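Leucine--trna ligase (Agrobacterium radiobacter, PDB 5AH5) probably charges tRNA(Leu) with L-leucine at the expense of ATP, as a class I aminoacyl-tRNA synthetase with a zinc site and an editing domain. Local coordinates at residues S621-V626 against P717-I722; C627-N632 against R709-L714; N690-K695 against T702-S707. All blocks are in the same frame, centred on the assembly; numbering follows the deposited sequence.

Overall arrangement
From the N terminus, helix 617-632 comes first and supplies two contacts in succession. Its residues 621-626 close the longest loop, with 90 residues in between, by meeting 717-722 in interaction 1. The next turns, 627-632, close a shorter loop within it by meeting 709-714 in interaction 2, and the innermost loop, of six residues, is closed by interaction 3 between 690-695 and 702-707. The three loops are thus nested one within another, and none crosses another. Centres of interactions 1 and 2, and of 2 and 3, lie about 9 Å apart. Together they tie helices 617-632, 678-695, 701-715 and 720-729 into the helical bundle that carries the anticodon-binding family region.

Interaction 1: S621-V626 against P717-I722; sequences SYLERV and PFAPHI. With nucleotides of chain D.
Leu623, on helix 617-632, crosses Ile722 obliquely and sets its CD2 branch on Ala719. The CD1 methyl of Ile722 approaches Leu623 CB to 3.7 Å and is also 3.8 Å from Leu623 CD1, so one methyl covers both the root and one branch of the leucine. The second branch, Leu623 CD2, meets Ala719 CB at 3.9 Å. Leu623 can span the two because its CG stands beside the backbone N and opposite the carbonyl carbon (chi1 -64°), which carries both methyls across to 717-722. Ala719 is the N-cap residue of helix 720-729, and Ile722 lies in its first turn; the leucine thus packs on the start of that helix.

Arg625 leaves helix 617-632 toward the RNA. With CG placed opposite the backbone N (chi1 170°), its extended chain brings the guanidinium to two consecutive phosphates of chain D. NH1 donates to G41 OP1 of chain D at 2.9 Å, an oxygen lying in the guanidinium plane at its edge, and to C42 OP2 of chain D, also at 2.9 Å. A weak bond from NH2 reaches that same C42 oxygen. Asn690 accepts from NH2 and the Tyr693 ring makes a cation-pi contact, which would restrain the group's rotation.

The chemistry is accordingly divided: purely apolar packing joins the protein segments, while charge and hydrogen bonds bind the tRNA backbone.

Interaction 2: C627-N632 against R709-L714; sequences CRLFTN and RLLVRL. With nucleotides of chain D.
The Phe630 ring reaches Val712 obliquely, presenting neither a clear face nor a clear edge: its CZ is 3.5 Å from Val712 CG2, and CE1 touches the same methyl. Arg709 N also lies obliquely to this ring, 4.3 Å from Phe630 CZ. The other flat group, the guanidinium of Arg628, belongs to the RNA side. Over one of its faces stands C5' of U40 of chain D, 3.7 Å above the plane and offset toward the rim; a bend at chi3 (-47°) turns the group there. Arg628 NH2 also forms a salt bridge to a phosphate of the bound RNA.

Beside the ring, Leu629 and Leu711 cross at about a right angle. With CG anti to the backbone N in both, their CD2 methyls meet at 4.1 Å.

The two helical segments run nearly antiparallel, at 153°, with their axes 11.6 Å apart, a separation spanned mainly by the Phe630 ring and the two leucines. Leu726 of helix 720-729 covers Phe630 and Val712 together, whereas helix 678-695 lies against the leucine pair, through Tyr693 on Leu629 and Ile685 and Thr689 on Leu711. Leu710 turns to helix 653-674.

Interaction 3: N690-K695 against T702-S707; sequences NLLYEK and TVLAGS. With nucleotides of chain D.
Leu692 places both of its methyls on Ser707, CD1 and CD2 each lying 3.8 Å from Ser707 CB. This fork around one carbon is the tight part of the contact. It depends on the leucine CG standing beside the backbone N, opposite the carbonyl carbon (chi1 -64°). The looser part is at Leu704, whose CD1 comes only to 4.1 Å from Leu692 CD2.

The Ser707 hydroxyl is satisfied within its own helix, which is consistent with the residue lying in an apolar contact. OG donates to Val703 O at 2.6 Å, with the donor tilted 24° from the carbonyl plane. Ser707 N donates to that same oxygen from the opposite face, at 3.0 Å, so the carbonyl is gripped by two donors of one residue.

The opposite character appears at Asn690, which turns from 702-707 to the RNA. Its ND2 donates to OP1 of A25 of chain D at 2.8 Å, and the N-H points almost straight at the phosphate oxygen (179°).

The contact packs two consecutive helices of the anticodon-binding family region, 678-695 and 701-715, against each other across the short connection that joins them. Leu629 of helix 617-632 also packs on Leu692, and Ile658 and Leu662 of helix 653-674 on Ser707. Arg636 of the short helix 634-639 touches Leu704.

Interaction 1: S621-V626 against P717-I722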
loop_
_atom_site.group_PDB
_atom_site.type_symbol
_atom_site.label_atom_id
_atom_site.label_comp_id
_atom_site.label_asym_id
_atom_site.label_seq_id
_atom_site.Cartn_x
_atom_site.Cartn_y
_atom_site.Cartn_z
ATOM N N SER B 621 5.121 -31.200 7.340
ATOM C CA SER B 621 4.978 -32.169 8.418
ATOM C C SER B 621 3.700 -31.946 9.230
ATOM O O SER B 621 3.011 -32.900 9.493
ATOM C CB SER B 621 6.185 -32.131 9.369
ATOM O OG SER B 621 7.262 -32.799 8.763
ATOM N N TYR B 622 3.391 -30.703 9.587
ATOM C CA TYR B 622 2.101 -30.404 10.226
ATOM C C TYR B 622 0.900 -30.833 9.367
ATOM O O TYR B 622 -0.027 -31.464 9.880
ATOM C CB TYR B 622 1.964 -28.921 10.658
ATOM C CG TYR B 622 0.531 -28.616 11.042
ATOM C CD1 TYR B 622 -0.020 -29.136 12.212
ATOM C CD2 TYR B 622 -0.278 -27.824 10.223
ATOM C CE1 TYR B 622 -1.361 -28.922 12.511
ATOM C CE2 TYR B 622 -1.600 -27.619 10.512
ATOM C CZ TYR B 622 -2.127 -28.133 11.704
ATOM O OH TYR B 622 -3.431 -27.907 11.978
ATOM N N LEU B 623 0.946 -30.540 8.066
ATOM C CA LEU B 623 -0.125 -30.920 7.163
ATOM C C LEU B 623 -0.256 -32.421 6.998
ATOM O O LEU B 623 -1.376 -32.907 6.982
ATOM C CB LEU B 623 -0.031 -30.183 5.810
ATOM C CG LEU B 623 -0.202 -28.640 5.924
ATOM C CD1 LEU B 623 0.224 -27.846 4.634
ATOM C CD2 LEU B 623 -1.615 -28.273 6.303
ATOM N N GLU B 624 0.857 -33.164 6.969
ATOM C CA GLU B 624 0.776 -34.612 6.961
ATOM C C GLU B 624 0.164 -35.142 8.298
ATOM O O GLU B 624 -0.536 -36.123 8.288
ATOM C CB GLU B 624 2.161 -35.246 6.705
ATOM C CG GLU B 624 2.627 -35.265 5.249
ATOM C CD GLU B 624 4.139 -35.437 5.066
ATOM O OE1 GLU B 624 4.857 -35.818 6.032
ATOM O OE2 GLU B 624 4.635 -35.164 3.930
ATOM N N ARG B 625 0.429 -34.475 9.412
ATOM C CA ARG B 625 -0.137 -34.856 10.685
ATOM C C ARG B 625 -1.661 -34.602 10.724
ATOM O O ARG B 625 -2.406 -35.406 11.316
ATOM C CB ARG B 625 0.590 -34.120 11.817
ATOM C CG ARG B 625 -0.026 -34.213 13.226
ATOM C CD ARG B 625 0.821 -33.347 14.167
ATOM N NE ARG B 625 0.241 -33.054 15.466
ATOM C CZ ARG B 625 0.228 -33.885 16.514
ATOM N NH1 ARG B 625 0.692 -35.120 16.411
ATOM N NH2 ARG B 625 -0.296 -33.475 17.679
ATOM N N VAL B 626 -2.128 -33.516 10.099
ATOM C CA VAL B 626 -3.575 -33.386 9.803
ATOM C C VAL B 626 -4.119 -34.542 8.947
ATOM O O VAL B 626 -5.165 -35.133 9.267
ATOM C CB VAL B 626 -3.948 -32.017 9.224
ATOM C CG1 VAL B 626 -5.421 -31.927 8.887
ATOM C CG2 VAL B 626 -3.605 -30.915 10.212
ATOM N N PRO B 717 -8.885 -21.884 4.063
ATOM C CA PRO B 717 -8.352 -20.670 3.554
ATOM C C PRO B 717 -6.821 -20.627 3.510
ATOM O O PRO B 717 -6.262 -19.929 2.614
ATOM C CB PRO B 717 -8.889 -19.606 4.502
ATOM C CG PRO B 717 -10.126 -20.156 5.096
ATOM C CD PRO B 717 -9.863 -21.634 5.158
ATOM N N PHE B 718 -6.177 -21.370 4.423
ATOM C CA PHE B 718 -4.729 -21.425 4.602
ATOM C C PHE B 718 -4.100 -22.475 3.770
ATOM O O PHE B 718 -3.022 -22.258 3.202
ATOM C CB PHE B 718 -4.337 -21.673 6.134
ATOM C CG PHE B 718 -4.963 -20.692 7.045
ATOM C CD1 PHE B 718 -4.383 -19.486 7.257
ATOM C CD2 PHE B 718 -6.185 -20.979 7.642
ATOM C CE1 PHE B 718 -4.967 -18.562 8.069
ATOM C CE2 PHE B 718 -6.800 -20.049 8.450
ATOM C CZ PHE B 718 -6.187 -18.848 8.670
ATOM N N ALA B 719 -4.719 -23.643 3.777
ATOM C CA ALA B 719 -4.218 -24.827 3.081
ATOM C C ALA B 719 -5.359 -25.434 2.264
ATOM O O ALA B 719 -5.834 -26.548 2.508
ATOM C CB ALA B 719 -3.617 -25.846 4.016
ATOM N N PRO B 720 -5.788 -24.706 1.221
ATOM C CA PRO B 720 -7.019 -25.040 0.482
ATOM C C PRO B 720 -7.057 -26.332 -0.266
ATOM O O PRO B 720 -8.123 -26.941 -0.368
ATOM C CB PRO B 720 -7.194 -23.831 -0.491
ATOM C CG PRO B 720 -5.837 -23.318 -0.675
ATOM C CD PRO B 720 -5.256 -23.422 0.758
ATOM N N HIS B 721 -5.923 -26.784 -0.759
ATOM C CA HIS B 721 -5.859 -28.001 -1.579
ATOM C C HIS B 721 -5.977 -29.278 -0.744
ATOM O O HIS B 721 -6.768 -30.194 -1.040
ATOM C CB HIS B 721 -4.524 -28.084 -2.387
ATOM C CG HIS B 721 -4.218 -26.851 -3.200
ATOM N ND1 HIS B 721 -3.590 -25.741 -2.670
ATOM C CD2 HIS B 721 -4.435 -26.579 -4.511
ATOM C CE1 HIS B 721 -3.432 -24.843 -3.623
ATOM N NE2 HIS B 721 -3.978 -25.308 -4.736
ATOM N N ILE B 722 -5.117 -29.356 0.267
ATOM C CA ILE B 722 -5.164 -30.454 1.234
ATOM C C ILE B 722 -6.531 -30.511 1.902
ATOM O O ILE B 722 -7.047 -31.557 2.211
ATOM C CB ILE B 722 -4.060 -30.254 2.315
ATOM C CG1 ILE B 722 -2.801 -31.000 1.873
ATOM C CG2 ILE B 722 -4.493 -30.737 3.695
ATOM C CD1 ILE B 722 -1.492 -30.411 2.408
ATOM P P G D 41 3.130 -37.553 14.828
ATOM O OP1 G D 41 1.879 -36.867 14.367
ATOM O OP2 G D 41 4.383 -36.796 14.932
ATOM O "O5'" G D 41 2.856 -38.182 16.263
ATOM C "C5'" G D 41 1.624 -38.906 16.502
ATOM C "C4'" G D 41 1.688 -39.629 17.834
ATOM O "O4'" G D 41 2.841 -40.524 17.839
ATOM C "C3'" G D 41 1.899 -38.746 19.057
ATOM O "O3'" G D 41 0.660 -38.198 19.506
ATOM C "C2'" G D 41 2.522 -39.734 20.033
ATOM O "O2'" G D 41 1.588 -40.658 20.544
ATOM C "C1'" G D 41 3.450 -40.519 19.111
ATOM N N9 G D 41 4.824 -40.021 18.984
ATOM C C8 G D 41 5.400 -39.392 17.905
ATOM N N7 G D 41 6.666 -39.124 18.083
ATOM C C5 G D 41 6.945 -39.609 19.353
ATOM C C6 G D 41 8.147 -39.579 20.100
ATOM O O6 G D 41 9.238 -39.098 19.782
ATOM N N1 G D 41 7.984 -40.156 21.356
ATOM C C2 G D 41 6.817 -40.709 21.825
ATOM N N2 G D 41 6.864 -41.235 23.057
ATOM N N3 G D 41 5.688 -40.744 21.135
ATOM C C4 G D 41 5.819 -40.165 19.923
ATOM P P C D 42 0.612 -36.748 20.154
ATOM O OP1 C D 42 -0.774 -36.505 20.624
ATOM O OP2 C D 42 1.231 -35.792 19.203
ATOM O "O5'" C D 42 1.623 -36.867 21.386
ATOM C "C5'" C D 42 1.277 -37.644 22.532
ATOM C "C4'" C D 42 2.416 -37.700 23.521
ATOM O "O4'" C D 42 3.599 -38.301 22.923
ATOM C "C3'" C D 42 2.973 -36.388 24.032
ATOM O "O3'" C D 42 2.170 -35.633 24.943
ATOM C "C2'" C D 42 4.255 -36.880 24.699
ATOM O "O2'" C D 42 3.985 -37.348 26.006
ATOM C "C1'" C D 42 4.732 -37.961 23.716
ATOM N N1 C D 42 5.825 -37.469 22.843
ATOM C C2 C D 42 7.129 -37.411 23.361
ATOM O O2 C D 42 7.343 -37.833 24.498
ATOM N N3 C D 42 8.125 -36.917 22.594
ATOM C C4 C D 42 7.860 -36.461 21.368
ATOM N N4 C D 42 8.878 -35.984 20.645
ATOM C C5 C D 42 6.540 -36.485 20.823
ATOM C C6 C D 42 5.560 -36.980 21.593
#

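Interaction 2: C627-N632 against R709-L714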
loop_
_atom_site.group_PDB
_atom_site.type_symbol
_atom_site.label_atom_id
_atom_site.label_comp_id
_atom_site.label_asym_id
_atom_site.label_seq_id
_atom_site.Cartn_x
_atom_site.Cartn_y
_atom_site.Cartn_z
ATOM N N CYS B 627 -3.425 -34.894 7.871
ATOM C CA CYS B 627 -3.892 -35.972 6.999
ATOM C C CYS B 627 -4.007 -37.266 7.808
ATOM O O CYS B 627 -5.000 -37.965 7.687
ATOM C CB CYS B 627 -3.001 -36.177 5.745
ATOM S SG CYS B 627 -3.011 -34.719 4.645
ATOM N N ARG B 628 -2.982 -37.579 8.597
ATOM C CA ARG B 628 -2.972 -38.825 9.373
ATOM C C ARG B 628 -4.121 -38.936 10.430
ATOM O O ARG B 628 -4.663 -40.019 10.661
ATOM C CB ARG B 628 -1.594 -39.098 9.975
ATOM C CG ARG B 628 -0.587 -39.678 8.947
ATOM C CD ARG B 628 0.668 -40.216 9.613
ATOM N NE ARG B 628 1.116 -39.214 10.562
ATOM C CZ ARG B 628 1.940 -38.203 10.285
ATOM N NH1 ARG B 628 2.491 -38.082 9.089
ATOM N NH2 ARG B 628 2.236 -37.314 11.226
ATOM N N LEU B 629 -4.536 -37.807 10.979
ATOM C CA LEU B 629 -5.702 -37.712 11.854
ATOM C C LEU B 629 -6.974 -38.072 11.099
ATOM O O LEU B 629 -7.851 -38.753 11.639
ATOM C CB LEU B 629 -5.796 -36.288 12.404
ATOM C CG LEU B 629 -6.763 -35.978 13.506
ATOM C CD1 LEU B 629 -6.475 -36.810 14.778
ATOM C CD2 LEU B 629 -6.766 -34.480 13.786
ATOM N N PHE B 630 -7.075 -37.686 9.830
ATOM C CA PHE B 630 -8.183 -38.169 9.009
ATOM C C PHE B 630 -8.123 -39.669 8.682
ATOM O O PHE B 630 -9.138 -40.395 8.843
ATOM C CB PHE B 630 -8.352 -37.352 7.699
ATOM C CG PHE B 630 -9.196 -36.143 7.870
ATOM C CD1 PHE B 630 -8.762 -35.098 8.632
ATOM C CD2 PHE B 630 -10.460 -36.072 7.279
ATOM C CE1 PHE B 630 -9.547 -33.970 8.802
ATOM C CE2 PHE B 630 -11.242 -34.956 7.436
ATOM C CZ PHE B 630 -10.794 -33.906 8.190
ATOM N N THR B 631 -6.979 -40.131 8.203
ATOM C CA THR B 631 -6.812 -41.550 7.793
ATOM C C THR B 631 -6.878 -42.496 8.995
ATOM O O THR B 631 -7.280 -43.617 8.848
ATOM C CB THR B 631 -5.468 -41.814 7.045
ATOM O OG1 THR B 631 -4.417 -41.135 7.726
ATOM C CG2 THR B 631 -5.497 -41.298 5.655
ATOM N N ASN B 632 -6.458 -42.048 10.171
ATOM C CA ASN B 632 -6.675 -42.834 11.380
ATOM C C ASN B 632 -8.168 -42.988 11.754
ATOM O O ASN B 632 -8.528 -44.009 12.330
ATOM C CB ASN B 632 -5.910 -42.241 12.556
ATOM C CG ASN B 632 -4.392 -42.420 12.425
ATOM O OD1 ASN B 632 -3.884 -43.067 11.490
ATOM N ND2 ASN B 632 -3.671 -41.804 13.334
ATOM N N ARG B 709 -14.212 -32.496 10.470
ATOM C CA ARG B 709 -14.797 -31.734 9.382
ATOM C C ARG B 709 -14.758 -30.225 9.674
ATOM O O ARG B 709 -14.468 -29.426 8.796
ATOM C CB ARG B 709 -16.210 -32.219 9.066
ATOM C CG ARG B 709 -16.167 -33.606 8.468
ATOM C CD ARG B 709 -17.215 -33.850 7.410
ATOM N NE ARG B 709 -17.125 -35.243 6.965
ATOM C CZ ARG B 709 -17.729 -36.276 7.559
ATOM N NH1 ARG B 709 -18.447 -36.103 8.681
ATOM N NH2 ARG B 709 -17.584 -37.476 7.060
ATOM N N LEU B 710 -14.912 -29.855 10.927
ATOM C CA LEU B 710 -14.822 -28.466 11.294
ATOM C C LEU B 710 -13.385 -27.956 11.160
ATOM O O LEU B 710 -13.182 -26.851 10.681
ATOM C CB LEU B 710 -15.372 -28.286 12.684
ATOM C CG LEU B 710 -16.008 -27.003 13.172
ATOM C CD1 LEU B 710 -17.106 -26.503 12.224
ATOM C CD2 LEU B 710 -16.575 -27.244 14.587
ATOM N N LEU B 711 -12.409 -28.781 11.548
ATOM C CA LEU B 711 -10.999 -28.474 11.470
ATOM C C LEU B 711 -10.591 -28.133 10.006
ATOM O O LEU B 711 -9.898 -27.180 9.780
ATOM C CB LEU B 711 -10.157 -29.688 11.934
ATOM C CG LEU B 711 -8.632 -29.589 11.879
ATOM C CD1 LEU B 711 -8.211 -28.311 12.526
ATOM C CD2 LEU B 711 -7.948 -30.766 12.548
ATOM N N VAL B 712 -11.013 -28.957 9.067
ATOM C CA VAL B 712 -10.701 -28.768 7.631
ATOM C C VAL B 712 -11.427 -27.552 7.031
ATOM O O VAL B 712 -10.894 -26.883 6.091
ATOM C CB VAL B 712 -10.945 -30.096 6.924
ATOM C CG1 VAL B 712 -11.569 -29.963 5.556
ATOM C CG2 VAL B 712 -9.624 -30.833 6.860
ATOM N N ARG B 713 -12.616 -27.236 7.560
ATOM C CA ARG B 713 -13.290 -26.016 7.170
ATOM C C ARG B 713 -12.522 -24.772 7.556
ATOM O O ARG B 713 -12.353 -23.859 6.742
ATOM C CB ARG B 713 -14.684 -25.943 7.678
ATOM C CG ARG B 713 -15.568 -26.995 7.073
ATOM C CD ARG B 713 -16.989 -26.503 7.019
ATOM N NE ARG B 713 -17.761 -26.808 8.164
ATOM C CZ ARG B 713 -18.879 -26.182 8.561
ATOM N NH1 ARG B 713 -19.402 -25.090 7.976
ATOM N NH2 ARG B 713 -19.464 -26.668 9.636
ATOM N N LEU B 714 -11.986 -24.751 8.764
ATOM C CA LEU B 714 -11.179 -23.604 9.217
ATOM C C LEU B 714 -9.783 -23.520 8.535
ATOM O O LEU B 714 -9.224 -22.477 8.457
ATOM C CB LEU B 714 -10.977 -23.647 10.750
ATOM C CG LEU B 714 -12.321 -23.598 11.538
ATOM C CD1 LEU B 714 -12.093 -23.945 13.036
ATOM C CD2 LEU B 714 -13.008 -22.250 11.389
ATOM P P U D 40 7.576 -37.713 11.235
ATOM O OP1 U D 40 6.888 -36.598 10.567
ATOM O OP2 U D 40 8.755 -37.428 12.084
ATOM O "O5'" U D 40 6.535 -38.498 12.151
ATOM C "C5'" U D 40 5.466 -39.253 11.562
ATOM C "C4'" U D 40 4.822 -40.176 12.573
ATOM O "O4'" U D 40 5.653 -41.344 12.833
ATOM C "C3'" U D 40 4.523 -39.600 13.952
ATOM O "O3'" U D 40 3.328 -38.827 13.901
ATOM C "C2'" U D 40 4.407 -40.875 14.770
ATOM O "O2'" U D 40 3.217 -41.584 14.517
ATOM C "C1'" U D 40 5.581 -41.672 14.213
ATOM N N1 U D 40 6.868 -41.343 14.848
ATOM C C2 U D 40 7.120 -41.875 16.099
ATOM O O2 U D 40 6.315 -42.563 16.699
ATOM N N3 U D 40 8.342 -41.545 16.633
ATOM C C4 U D 40 9.322 -40.760 16.059
ATOM O O4 U D 40 10.371 -40.550 16.672
ATOM C C5 U D 40 8.986 -40.242 14.769
ATOM C C6 U D 40 7.802 -40.546 14.219
#

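Interaction 3: N690-K695 against T702-S707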
loop_
_atom_site.group_PDB
_atom_site.type_symbol
_atom_site.label_atom_id
_atom_site.label_comp_id
_atom_site.label_asym_id
_atom_site.label_seq_id
_atom_site.Cartn_x
_atom_site.Cartn_y
_atom_site.Cartn_z
ATOM N N ASN B 690 -3.945 -30.733 17.979
ATOM C CA ASN B 690 -3.341 -31.425 19.130
ATOM C C ASN B 690 -4.412 -31.970 20.052
ATOM O O ASN B 690 -4.300 -33.100 20.493
ATOM C CB ASN B 690 -2.387 -30.539 19.886
ATOM C CG ASN B 690 -1.223 -30.084 19.028
ATOM O OD1 ASN B 690 -0.787 -30.785 18.105
ATOM N ND2 ASN B 690 -0.699 -28.915 19.350
ATOM N N LEU B 691 -5.482 -31.196 20.220
ATOM C CA LEU B 691 -6.611 -31.548 21.056
ATOM C C LEU B 691 -7.204 -32.826 20.620
ATOM O O LEU B 691 -7.474 -33.723 21.462
ATOM C CB LEU B 691 -7.679 -30.463 21.047
ATOM C CG LEU B 691 -8.920 -30.768 21.894
ATOM C CD1 LEU B 691 -8.519 -30.753 23.371
ATOM C CD2 LEU B 691 -10.043 -29.791 21.589
ATOM N N LEU B 692 -7.382 -32.958 19.307
ATOM C CA LEU B 692 -8.010 -34.150 18.770
ATOM C C LEU B 692 -7.121 -35.393 18.801
ATOM O O LEU B 692 -7.626 -36.527 18.861
ATOM C CB LEU B 692 -8.531 -33.892 17.362
ATOM C CG LEU B 692 -9.647 -32.859 17.255
ATOM C CD1 LEU B 692 -10.095 -32.755 15.809
ATOM C CD2 LEU B 692 -10.818 -33.214 18.157
ATOM N N TYR B 693 -5.808 -35.220 18.693
ATOM C CA TYR B 693 -4.892 -36.355 18.871
ATOM C C TYR B 693 -4.997 -36.918 20.312
ATOM O O TYR B 693 -4.941 -38.123 20.516
ATOM C CB TYR B 693 -3.440 -35.946 18.582
ATOM C CG TYR B 693 -3.049 -36.277 17.156
ATOM C CD1 TYR B 693 -2.736 -37.602 16.773
ATOM C CD2 TYR B 693 -3.100 -35.312 16.179
ATOM C CE1 TYR B 693 -2.437 -37.915 15.448
ATOM C CE2 TYR B 693 -2.750 -35.603 14.873
ATOM C CZ TYR B 693 -2.427 -36.887 14.510
ATOM O OH TYR B 693 -2.139 -37.121 13.188
ATOM N N GLU B 694 -5.121 -35.999 21.254
ATOM C CA GLU B 694 -4.989 -36.243 22.690
ATOM C C GLU B 694 -6.312 -36.771 23.253
ATOM O O GLU B 694 -6.280 -37.667 24.065
ATOM C CB GLU B 694 -4.589 -34.934 23.446
ATOM C CG GLU B 694 -4.874 -34.927 24.956
ATOM C CD GLU B 694 -4.549 -33.596 25.661
ATOM O OE1 GLU B 694 -5.194 -32.530 25.413
ATOM O OE2 GLU B 694 -3.639 -33.612 26.509
ATOM N N LYS B 695 -7.443 -36.159 22.872
ATOM C CA LYS B 695 -8.768 -36.464 23.441
ATOM C C LYS B 695 -9.693 -37.137 22.461
ATOM O O LYS B 695 -10.731 -37.621 22.887
ATOM C CB LYS B 695 -9.492 -35.222 23.948
ATOM C CG LYS B 695 -8.710 -34.285 24.852
ATOM C CD LYS B 695 -8.524 -34.848 26.259
ATOM C CE LYS B 695 -8.092 -33.761 27.244
ATOM N NZ LYS B 695 -9.029 -32.589 27.290
ATOM N N THR B 702 -19.601 -39.116 16.689
ATOM C CA THR B 702 -20.241 -38.006 16.014
ATOM C C THR B 702 -19.533 -36.690 16.357
ATOM O O THR B 702 -19.387 -35.841 15.476
ATOM C CB THR B 702 -21.775 -37.986 16.281
ATOM O OG1 THR B 702 -22.398 -39.105 15.619
ATOM C CG2 THR B 702 -22.430 -36.701 15.780
ATOM N N VAL B 703 -19.070 -36.539 17.595
ATOM C CA VAL B 703 -18.372 -35.328 18.020
ATOM C C VAL B 703 -17.018 -35.213 17.312
ATOM O O VAL B 703 -16.546 -34.094 17.040
ATOM C CB VAL B 703 -18.135 -35.302 19.538
ATOM C CG1 VAL B 703 -17.216 -34.154 19.938
ATOM C CG2 VAL B 703 -19.472 -35.205 20.267
ATOM N N LEU B 704 -16.389 -36.366 17.110
ATOM C CA LEU B 704 -15.089 -36.440 16.518
ATOM C C LEU B 704 -15.199 -36.244 15.009
ATOM O O LEU B 704 -14.427 -35.518 14.466
ATOM C CB LEU B 704 -14.421 -37.775 16.807
ATOM C CG LEU B 704 -13.036 -37.949 16.174
ATOM C CD1 LEU B 704 -12.077 -36.878 16.685
ATOM C CD2 LEU B 704 -12.479 -39.348 16.395
ATOM N N ALA B 705 -16.141 -36.878 14.346
ATOM C CA ALA B 705 -16.341 -36.612 12.909
ATOM C C ALA B 705 -16.660 -35.110 12.648
ATOM O O ALA B 705 -16.096 -34.481 11.733
ATOM C CB ALA B 705 -17.422 -37.480 12.334
ATOM N N GLY B 706 -17.510 -34.537 13.475
ATOM C CA GLY B 706 -17.824 -33.111 13.419
ATOM C C GLY B 706 -16.657 -32.175 13.654
ATOM O O GLY B 706 -16.595 -31.088 13.048
ATOM N N SER B 707 -15.746 -32.576 14.543
ATOM C CA SER B 707 -14.567 -31.814 14.863
ATOM C C SER B 707 -13.561 -31.819 13.739
ATOM O O SER B 707 -12.876 -30.846 13.566
ATOM C CB SER B 707 -13.860 -32.375 16.105
ATOM O OG SER B 707 -14.703 -32.300 17.228
ATOM P P A D 25 2.108 -26.730 18.370
ATOM O OP1 A D 25 1.484 -27.942 17.882
ATOM O OP2 A D 25 2.976 -26.674 19.538
ATOM O "O5'" A D 25 2.935 -26.064 17.170
ATOM C "C5'" A D 25 4.251 -26.444 16.905
ATOM C "C4'" A D 25 4.909 -25.434 16.009
ATOM O "O4'" A D 25 4.839 -24.136 16.641
ATOM C "C3'" A D 25 6.393 -25.722 15.842
ATOM O "O3'" A D 25 6.612 -26.608 14.774
ATOM C "C2'" A D 25 6.994 -24.350 15.657
ATOM O "O2'" A D 25 7.007 -23.884 14.350
ATOM C "C1'" A D 25 6.091 -23.490 16.541
ATOM N N9 A D 25 6.621 -23.281 17.880
ATOM C C8 A D 25 6.130 -23.720 19.090
ATOM N N7 A D 25 6.822 -23.298 20.120
ATOM C C5 A D 25 7.856 -22.567 19.552
ATOM C C6 A D 25 8.935 -21.861 20.112
ATOM N N6 A D 25 9.161 -21.780 21.419
ATOM N N1 A D 25 9.764 -21.197 19.267
ATOM C C2 A D 25 9.527 -21.272 17.952
ATOM N N3 A D 25 8.553 -21.910 17.309
ATOM C C4 A D 25 7.720 -22.511 18.178
#